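Local coordinates for sp1 protein (Swine acute diarrhea syndrome coronavirus, PDB 6LPA) that probably suppresses host gene expression, as other alphacoronavirus nsp1 proteins do, and is associated with effects on host proliferation and with immune evasion, at residues L8-D13 with E99-I104; Q14-H19 with S92-V97; V45-Q50 with R83-W88. One frame throughout, in Å; residues are numbered along the deposited sequence.

Contact 1 (L8-D13 with E99-I104)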
loop_
_atom_site.group_PDB
_atom_site.type_symbol
_atom_site.label_atom_id
_atom_site.label_comp_id
_atom_site.label_asym_id
_atom_site.label_seq_id
_atom_site.Cartn_x
_atom_site.Cartn_y
_atom_site.Cartn_z
ATOM N N LEU A 8 1.305 13.409 -17.127
ATOM C CA LEU A 8 0.115 12.958 -16.423
ATOM C C LEU A 8 -1.005 13.972 -16.576
ATOM O O LEU A 8 -0.761 15.176 -16.670
ATOM C CB LEU A 8 0.410 12.754 -14.935
ATOM C CG LEU A 8 1.493 11.734 -14.584
ATOM C CD1 LEU A 8 1.732 11.723 -13.081
ATOM C CD2 LEU A 8 1.136 10.351 -15.108
ATOM N N ALA A 9 -2.240 13.475 -16.568
ATOM C CA ALA A 9 -3.415 14.327 -16.610
ATOM C C ALA A 9 -3.773 14.754 -15.190
ATOM O O ALA A 9 -4.344 13.973 -14.421
ATOM C CB ALA A 9 -4.576 13.607 -17.286
ATOM N N VAL A 10 -3.447 15.993 -14.846
ATOM C CA VAL A 10 -3.675 16.516 -13.504
ATOM C C VAL A 10 -5.091 17.063 -13.420
ATOM O O VAL A 10 -5.490 17.908 -14.232
ATOM C CB VAL A 10 -2.651 17.600 -13.160
ATOM C CG1 VAL A 10 -3.003 18.246 -11.807
ATOM C CG2 VAL A 10 -1.243 17.004 -13.179
ATOM N N ALA A 11 -5.849 16.590 -12.431
ATOM C CA ALA A 11 -7.251 16.955 -12.336
ATOM C C ALA A 11 -7.390 18.459 -12.143
ATOM O O ALA A 11 -6.594 19.082 -11.440
ATOM C CB ALA A 11 -7.905 16.195 -11.184
ATOM N N SER A 12 -8.402 19.050 -12.799
ATOM C CA SER A 12 -8.630 20.482 -12.656
ATOM C C SER A 12 -10.087 20.834 -12.363
ATOM O O SER A 12 -10.410 22.024 -12.282
ATOM C CB SER A 12 -8.171 21.246 -13.911
ATOM O OG SER A 12 -8.824 20.737 -15.045
ATOM N N ASP A 13 -10.978 19.861 -12.203
ATOM C CA ASP A 13 -12.367 20.165 -11.896
ATOM C C ASP A 13 -12.562 20.496 -10.412
ATOM O O ASP A 13 -11.795 20.070 -9.540
ATOM C CB ASP A 13 -13.278 18.986 -12.237
ATOM C CG ASP A 13 -13.647 18.934 -13.684
ATOM O OD1 ASP A 13 -13.540 19.978 -14.363
ATOM O OD2 ASP A 13 -14.060 17.844 -14.133
ATOM N N GLU A 99 0.746 17.912 -17.255
ATOM C CA GLU A 99 1.897 18.343 -16.472
ATOM C C GLU A 99 2.954 17.250 -16.456
ATOM O O GLU A 99 2.659 16.067 -16.642
ATOM C CB GLU A 99 1.535 18.691 -15.017
ATOM C CG GLU A 99 0.345 19.604 -14.820
ATOM C CD GLU A 99 0.647 21.021 -15.203
ATOM O OE1 GLU A 99 1.790 21.276 -15.644
ATOM O OE2 GLU A 99 -0.249 21.878 -15.054
ATOM N N GLU A 100 4.188 17.664 -16.165
ATOM C CA GLU A 100 5.371 16.824 -16.287
ATOM C C GLU A 100 5.858 16.370 -14.919
ATOM O O GLU A 100 6.082 17.196 -14.029
ATOM C CB GLU A 100 6.486 17.581 -17.010
ATOM C CG GLU A 100 7.258 16.712 -17.952
ATOM C CD GLU A 100 6.515 16.444 -19.249
ATOM O OE1 GLU A 100 5.333 16.851 -19.368
ATOM O OE2 GLU A 100 7.128 15.827 -20.156
ATOM N N PHE A 101 6.041 15.060 -14.767
ATOM C CA PHE A 101 6.483 14.462 -13.518
ATOM C C PHE A 101 7.640 13.516 -13.799
ATOM O O PHE A 101 7.826 13.042 -14.921
ATOM C CB PHE A 101 5.365 13.672 -12.817
ATOM C CG PHE A 101 4.170 14.497 -12.444
ATOM C CD1 PHE A 101 3.205 14.827 -13.392
ATOM C CD2 PHE A 101 3.988 14.923 -11.144
ATOM C CE1 PHE A 101 2.086 15.597 -13.041
ATOM C CE2 PHE A 101 2.877 15.678 -10.792
ATOM C CZ PHE A 101 1.930 16.013 -11.743
ATOM N N GLN A 102 8.392 13.201 -12.753
ATOM C CA GLN A 102 9.406 12.159 -12.831
ATOM C C GLN A 102 9.068 11.041 -11.851
ATOM O O GLN A 102 8.965 11.281 -10.640
ATOM C CB GLN A 102 10.790 12.743 -12.576
ATOM C CG GLN A 102 11.472 13.063 -13.891
ATOM C CD GLN A 102 12.576 14.062 -13.744
ATOM O OE1 GLN A 102 12.536 14.926 -12.863
ATOM N NE2 GLN A 102 13.579 13.961 -14.612
ATOM N N VAL A 103 8.919 9.822 -12.384
ATOM C CA VAL A 103 8.312 8.687 -11.688
ATOM C C VAL A 103 9.132 7.415 -11.910
ATOM O O VAL A 103 9.489 7.089 -13.047
ATOM C CB VAL A 103 6.864 8.437 -12.163
ATOM C CG1 VAL A 103 6.203 7.400 -11.285
ATOM C CG2 VAL A 103 6.054 9.735 -12.206
ATOM N N ILE A 104 9.378 6.674 -10.831
ATOM C CA ILE A 104 9.905 5.314 -10.897
ATOM C C ILE A 104 8.840 4.344 -10.376
ATOM O O ILE A 104 7.871 4.737 -9.717
ATOM C CB ILE A 104 11.210 5.155 -10.091
ATOM C CG1 ILE A 104 11.993 6.460 -10.054
ATOM C CG2 ILE A 104 12.077 4.045 -10.681
ATOM C CD1 ILE A 104 13.137 6.428 -9.088
#
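L8 N donates to E99 O at 3.0 Å. The return bond, from E99 N to L8 O, is longer at 3.2 Å. Together they close the two-bond ring of an antiparallel hydrogen-bonded pair, L8 opposite E99. This is the one paired position between the segments: strands 8-11 and 99-101 run at 118° to each other, well short of antiparallel, and the pairing runs on outside the segments, V10 with V97 and F101 with L6. L8 CD1 sits over one face of the F101 ring, 3.9 Å from its centroid and 29° off the ring normal, a CH-pi contact in which the methyl lies closest to F101 CD1. The first torsion of L8 turns CG away from the carbonyl carbon (chi1 -60°) and brings CD1 over the ring. V10 meets the same ring differently: CG2 comes in at the edge, in the ring plane, 3.6 Å from F101 CE1. That methyl is shared, because the aliphatic part of E99 crosses it at about a right angle, with E99 CG 3.5 Å from V10 CG2. The bend of E99 at its second torsion carries the carboxylate past the valine, so only methylene carbon is laid on the methyl. F101 is thus held by a methyl over its face and another at its rim, while its ring also meets that of F44 and its side chain touches L71 of strand 71-77. The contact joins the outermost strand 6-11 to its antiparallel neighbour 96-104 in the six-stranded mixed sheet of the alphacoronavirus nsp1 beta-barrel fold.

Contact 2 (Q14-H19 with S92-V97)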
loop_
_atom_site.group_PDB
_atom_site.type_symbol
_atom_site.label_atom_id
_atom_site.label_comp_id
_atom_site.label_asym_id
_atom_site.label_seq_id
_atom_site.Cartn_x
_atom_site.Cartn_y
_atom_site.Cartn_z
ATOM N N GLN A 14 -13.639 21.246 -10.139
ATOM C CA GLN A 14 -14.098 21.460 -8.765
ATOM C C GLN A 14 -14.343 20.145 -8.033
ATOM O O GLN A 14 -14.020 20.010 -6.845
ATOM C CB GLN A 14 -15.394 22.267 -8.773
ATOM C CG GLN A 14 -15.220 23.694 -8.443
ATOM C CD GLN A 14 -14.831 23.920 -7.004
ATOM O OE1 GLN A 14 -14.583 22.977 -6.226
ATOM N NE2 GLN A 14 -14.740 25.179 -6.647
ATOM N N GLU A 15 -14.968 19.188 -8.709
ATOM C CA GLU A 15 -15.219 17.865 -8.162
ATOM C C GLU A 15 -14.683 16.829 -9.133
ATOM O O GLU A 15 -14.756 17.009 -10.352
ATOM C CB GLU A 15 -16.725 17.622 -7.896
ATOM C CG GLU A 15 -17.120 17.811 -6.434
ATOM C CD GLU A 15 -18.338 16.982 -6.032
ATOM O OE1 GLU A 15 -18.608 16.883 -4.813
ATOM O OE2 GLU A 15 -19.019 16.437 -6.934
ATOM N N ILE A 16 -14.140 15.750 -8.587
ATOM C CA ILE A 16 -13.493 14.704 -9.366
ATOM C C ILE A 16 -14.273 13.435 -9.082
ATOM O O ILE A 16 -14.204 12.895 -7.971
ATOM C CB ILE A 16 -12.004 14.550 -9.000
ATOM C CG1 ILE A 16 -11.192 15.749 -9.500
ATOM C CG2 ILE A 16 -11.392 13.281 -9.578
ATOM C CD1 ILE A 16 -9.952 16.035 -8.612
ATOM N N SER A 17 -15.052 12.982 -10.054
ATOM C CA SER A 17 -15.666 11.668 -9.931
ATOM C C SER A 17 -14.660 10.598 -10.355
ATOM O O SER A 17 -14.062 10.694 -11.433
ATOM C CB SER A 17 -16.925 11.583 -10.784
ATOM O OG SER A 17 -17.369 10.243 -10.805
ATOM N N ALA A 18 -14.459 9.591 -9.503
ATOM C CA ALA A 18 -13.373 8.640 -9.692
ATOM C C ALA A 18 -13.759 7.306 -9.070
ATOM O O ALA A 18 -14.837 7.152 -8.493
ATOM C CB ALA A 18 -12.069 9.172 -9.087
ATOM N N HIS A 19 -12.860 6.337 -9.185
ATOM C CA HIS A 19 -13.078 5.051 -8.543
ATOM C C HIS A 19 -11.740 4.370 -8.308
ATOM O O HIS A 19 -10.759 4.649 -9.005
ATOM C CB HIS A 19 -13.997 4.147 -9.377
ATOM C CG HIS A 19 -13.455 3.799 -10.725
ATOM N ND1 HIS A 19 -12.754 2.636 -10.970
ATOM C CD2 HIS A 19 -13.516 4.456 -11.907
ATOM C CE1 HIS A 19 -12.399 2.596 -12.242
ATOM N NE2 HIS A 19 -12.857 3.685 -12.836
ATOM N N SER A 92 -10.348 8.216 -13.513
ATOM C CA SER A 92 -11.287 9.325 -13.538
ATOM C C SER A 92 -11.313 9.922 -14.935
ATOM O O SER A 92 -10.291 9.952 -15.628
ATOM C CB SER A 92 -10.902 10.407 -12.518
ATOM O OG SER A 92 -11.730 11.535 -12.699
ATOM N N ASN A 93 -12.487 10.409 -15.329
ATOM C CA ASN A 93 -12.666 11.160 -16.565
ATOM C C ASN A 93 -12.770 12.671 -16.336
ATOM O O ASN A 93 -13.348 13.375 -17.171
ATOM C CB ASN A 93 -13.907 10.644 -17.304
ATOM C CG ASN A 93 -13.703 9.245 -17.893
ATOM O OD1 ASN A 93 -12.639 8.936 -18.432
ATOM N ND2 ASN A 93 -14.715 8.386 -17.758
ATOM N N SER A 94 -12.226 13.193 -15.233
ATOM C CA SER A 94 -12.358 14.623 -14.964
ATOM C C SER A 94 -11.577 15.460 -15.979
ATOM O O SER A 94 -10.663 14.974 -16.661
ATOM C CB SER A 94 -11.857 14.961 -13.564
ATOM O OG SER A 94 -10.455 15.102 -13.583
ATOM N N ASN A 95 -11.947 16.743 -16.060
ATOM C CA ASN A 95 -11.164 17.709 -16.817
ATOM C C ASN A 95 -9.796 17.846 -16.173
ATOM O O ASN A 95 -9.630 17.653 -14.965
ATOM C CB ASN A 95 -11.859 19.077 -16.872
ATOM C CG ASN A 95 -13.222 19.017 -17.561
ATOM O OD1 ASN A 95 -13.378 18.352 -18.585
ATOM N ND2 ASN A 95 -14.209 19.715 -17.003
ATOM N N TYR A 96 -8.809 18.181 -16.994
ATOM C CA TYR A 96 -7.423 18.052 -16.587
ATOM C C TYR A 96 -6.606 19.097 -17.315
ATOM O O TYR A 96 -7.066 19.716 -18.277
ATOM C CB TYR A 96 -6.866 16.655 -16.904
ATOM C CG TYR A 96 -6.902 16.337 -18.390
ATOM C CD1 TYR A 96 -8.072 15.879 -18.987
ATOM C CD2 TYR A 96 -5.775 16.511 -19.204
ATOM C CE1 TYR A 96 -8.128 15.599 -20.340
ATOM C CE2 TYR A 96 -5.821 16.224 -20.583
ATOM C CZ TYR A 96 -7.007 15.771 -21.135
ATOM O OH TYR A 96 -7.105 15.475 -22.478
ATOM N N VAL A 97 -5.382 19.277 -16.828
ATOM C CA VAL A 97 -4.313 19.959 -17.536
ATOM C C VAL A 97 -3.106 19.028 -17.515
ATOM O O VAL A 97 -2.868 18.308 -16.537
ATOM C CB VAL A 97 -3.972 21.334 -16.901
ATOM C CG1 VAL A 97 -5.185 22.270 -16.928
ATOM C CG2 VAL A 97 -3.456 21.173 -15.479
#
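An ST turn at S92, in the connection between strands 85-91 and 96-104, meets the short strand 16-17. S92 OG works in two directions. It accepts from S94 N at 3.1 Å, the bond that defines the turn, and it donates across the contact to S17 O at 2.8 Å. The donor is tilted 34° from the carbonyl plane of S17. With OG anti to the backbone N of S92 (chi1 172°), the hydroxyl is placed between the turn's own amide and the carbonyl on the other segment. Hydrocarbon closes round this polar link. I16 CG2 lies 3.6 Å from S92 OG, and A18 CB rests against S92 CB at 3.8 Å, so the serine's methylene and hydroxyl are both flanked by methyls. The other branch of I16 reaches S94 more loosely, with CG1 4.2 Å from S94 CB. The hydroxyl of S94 points back into its own segment and donates to N95 O at 3.0 Å, from above the carbonyl plane. Beyond the two segments, I16 and A18 bond through their backbones to strand 53-54 and its approach, while the side chains of I16 and S94 both pack on A11 of strand 6-11. The turn is therefore clasped to a strand of the small two-stranded parallel sheet. Since S92 is buried, its hydroxyl needs polar partners within the protein, and a donor bond to S17 O plus an acceptor bond from S94 N satisfies both of its roles and fixes the rotation of the O-H.

Contact 3 (V45-Q50 with R83-W88)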
loop_
_atom_site.group_PDB
_atom_site.type_symbol
_atom_site.label_atom_id
_atom_site.label_comp_id
_atom_site.label_asym_id
_atom_site.label_seq_id
_atom_site.Cartn_x
_atom_site.Cartn_y
_atom_site.Cartn_z
ATOM N N VAL A 45 -4.094 13.504 -8.531
ATOM C CA VAL A 45 -4.765 14.286 -7.515
ATOM C C VAL A 45 -3.716 14.557 -6.455
ATOM O O VAL A 45 -3.201 13.621 -5.832
ATOM C CB VAL A 45 -5.979 13.547 -6.941
ATOM C CG1 VAL A 45 -6.750 14.430 -5.954
ATOM C CG2 VAL A 45 -6.859 13.055 -8.088
ATOM N N ALA A 46 -3.370 15.828 -6.277
ATOM C CA ALA A 46 -2.360 16.200 -5.299
ATOM C C ALA A 46 -2.843 15.884 -3.886
ATOM O O ALA A 46 -4.042 15.924 -3.586
ATOM C CB ALA A 46 -2.033 17.690 -5.418
ATOM N N PHE A 47 -1.900 15.570 -3.010
ATOM C CA PHE A 47 -2.247 15.433 -1.606
ATOM C C PHE A 47 -2.704 16.784 -1.075
ATOM O O PHE A 47 -2.058 17.811 -1.320
ATOM C CB PHE A 47 -1.066 14.929 -0.784
ATOM C CG PHE A 47 -1.386 14.804 0.686
ATOM C CD1 PHE A 47 -2.048 13.679 1.168
ATOM C CD2 PHE A 47 -1.108 15.845 1.568
ATOM C CE1 PHE A 47 -2.393 13.558 2.504
ATOM C CE2 PHE A 47 -1.419 15.725 2.911
ATOM C CZ PHE A 47 -2.082 14.575 3.384
ATOM N N GLY A 48 -3.807 16.777 -0.333
ATOM C CA GLY A 48 -4.479 17.990 0.071
ATOM C C GLY A 48 -5.768 18.232 -0.669
ATOM O O GLY A 48 -6.619 18.983 -0.176
ATOM N N LEU A 49 -5.952 17.584 -1.824
ATOM C CA LEU A 49 -7.155 17.720 -2.630
ATOM C C LEU A 49 -8.008 16.457 -2.626
ATOM O O LEU A 49 -8.920 16.338 -3.440
ATOM C CB LEU A 49 -6.789 18.106 -4.068
ATOM C CG LEU A 49 -5.795 19.251 -4.232
ATOM C CD1 LEU A 49 -5.647 19.631 -5.706
ATOM C CD2 LEU A 49 -6.216 20.440 -3.417
ATOM N N GLN A 50 -7.758 15.514 -1.713
ATOM C CA GLN A 50 -8.561 14.298 -1.723
ATOM C C GLN A 50 -10.025 14.593 -1.473
ATOM O O GLN A 50 -10.882 13.790 -1.852
ATOM C CB GLN A 50 -8.048 13.282 -0.689
ATOM C CG GLN A 50 -8.026 13.793 0.744
ATOM C CD GLN A 50 -6.693 14.412 1.088
ATOM O OE1 GLN A 50 -5.939 14.806 0.195
ATOM N NE2 GLN A 50 -6.382 14.489 2.379
ATOM N N ARG A 83 4.684 9.169 4.930
ATOM C CA ARG A 83 5.351 10.452 4.811
ATOM C C ARG A 83 5.725 10.701 3.353
ATOM O O ARG A 83 5.944 9.764 2.575
ATOM C CB ARG A 83 6.598 10.501 5.696
ATOM C CG ARG A 83 6.366 10.059 7.135
ATOM C CD ARG A 83 7.634 9.414 7.710
ATOM N NE ARG A 83 7.509 8.986 9.108
ATOM C CZ ARG A 83 7.545 7.715 9.517
ATOM N NH1 ARG A 83 7.680 6.727 8.639
ATOM N NH2 ARG A 83 7.439 7.430 10.810
ATOM N N CYS A 84 5.756 11.972 2.973
ATOM C CA CYS A 84 6.136 12.365 1.618
ATOM C C CYS A 84 5.121 11.912 0.579
ATOM O O CYS A 84 5.429 11.906 -0.618
ATOM C CB CYS A 84 7.520 11.825 1.242
ATOM S SG CYS A 84 8.809 12.343 2.394
ATOM N N LEU A 85 3.919 11.513 0.999
ATOM C CA LEU A 85 2.866 11.257 0.026
ATOM C C LEU A 85 2.558 12.551 -0.724
ATOM O O LEU A 85 2.205 13.563 -0.116
ATOM C CB LEU A 85 1.613 10.717 0.721
ATOM C CG LEU A 85 0.389 10.519 -0.179
ATOM C CD1 LEU A 85 0.716 9.526 -1.311
ATOM C CD2 LEU A 85 -0.797 10.017 0.632
ATOM N N ARG A 86 2.702 12.526 -2.042
ATOM C CA ARG A 86 2.484 13.726 -2.846
ATOM C C ARG A 86 1.162 13.722 -3.592
ATOM O O ARG A 86 0.703 14.783 -4.025
ATOM C CB ARG A 86 3.619 13.900 -3.864
ATOM C CG ARG A 86 4.979 13.971 -3.229
ATOM C CD ARG A 86 4.992 15.081 -2.168
ATOM N NE ARG A 86 6.270 15.089 -1.475
ATOM C CZ ARG A 86 6.550 15.800 -0.386
ATOM N NH1 ARG A 86 5.638 16.606 0.168
ATOM N NH2 ARG A 86 7.764 15.703 0.144
ATOM N N GLY A 87 0.543 12.567 -3.763
ATOM C CA GLY A 87 -0.709 12.522 -4.478
ATOM C C GLY A 87 -0.953 11.130 -5.023
ATOM O O GLY A 87 -0.226 10.191 -4.717
ATOM N N TRP A 88 -2.007 11.027 -5.829
ATOM C CA TRP A 88 -2.436 9.739 -6.352
ATOM C C TRP A 88 -2.765 9.861 -7.833
ATOM O O TRP A 88 -3.099 10.937 -8.331
ATOM C CB TRP A 88 -3.675 9.202 -5.632
ATOM C CG TRP A 88 -3.625 9.217 -4.132
ATOM C CD1 TRP A 88 -3.291 8.174 -3.312
ATOM C CD2 TRP A 88 -3.964 10.320 -3.270
ATOM N NE1 TRP A 88 -3.398 8.569 -1.985
ATOM C CE2 TRP A 88 -3.801 9.878 -1.934
ATOM C CE3 TRP A 88 -4.380 11.638 -3.498
ATOM C CZ2 TRP A 88 -4.036 10.714 -0.830
ATOM C CZ3 TRP A 88 -4.607 12.477 -2.393
ATOM C CH2 TRP A 88 -4.446 12.002 -1.075
#
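W88 forms the apolar centre, with its six-membered ring turned back toward segment 45-50. F47 CD1 approaches W88 CH2 to 3.7 Å, the two side chains lying aslant, and the same carbon also meets L85 CD2 at 3.9 Å, where phenylalanine and leucine cross at about a right angle. F47 CG stands anti to its backbone N (chi1 179°), which swings the ring out of the turn and over to these two residues. L85 CD1 lies above one face of the indole, displaced toward the rim. V45 CB also packs against W88 CE3, and outside the segments the indole meets the ring of F78 edge-to-face. The backbone frame is the pairing of strand 42-46 with strand 85-91. V45 and W88 form an antiparallel hydrogen-bonded pair, V45 N to W88 O at 2.8 Å and W88 N to V45 O at 2.9 Å; A46 and G87 follow as a non-hydrogen-bonded pair. R86 and G87 make a classic beta bulge opposite L65. G87 has no side chain to come between the strands, and its CA approaches V45 O to 3.0 Å. Past the pairs, the first segment reverses in a type II turn from A46 to L49. F47 N donates to R86 O at 2.9 Å, one more backbone bond beyond the pairs. Q50 folds back against the turn: its OE1 accepts from G48 N at 3.0 Å and also lies in the plane of the indole at its edge, 3.4 Å from W88 CH2, with amide and ring planes 82° apart. On the polar side the guanidinium of R86 leads away, its NE bonded to G67 O, and R83 NH1 forms a salt bridge with D60 of the second subunit.

All three contacts reach the six-stranded mixed sheet. Contact 1 joins strand 6-11, outermost at one end of the strand order, to strand 96-104; contact 3 joins strand 42-46, outermost at the other, to strand 85-91. Their centres are nevertheless about 12 Å apart, and backbone bonds from A9 and A11 to F44 link the two outermost strands, closing the sheet into a barrel. Contact 2 lies about 13 Å from contact 1 and 15 Å from contact 3, between centres. It touches contact 1 through D13 and N95. Along the chain contact 1 encloses contact 2, which encloses contact 3, so residues near the two ends of the modelled chain close the barrel round the segments between them.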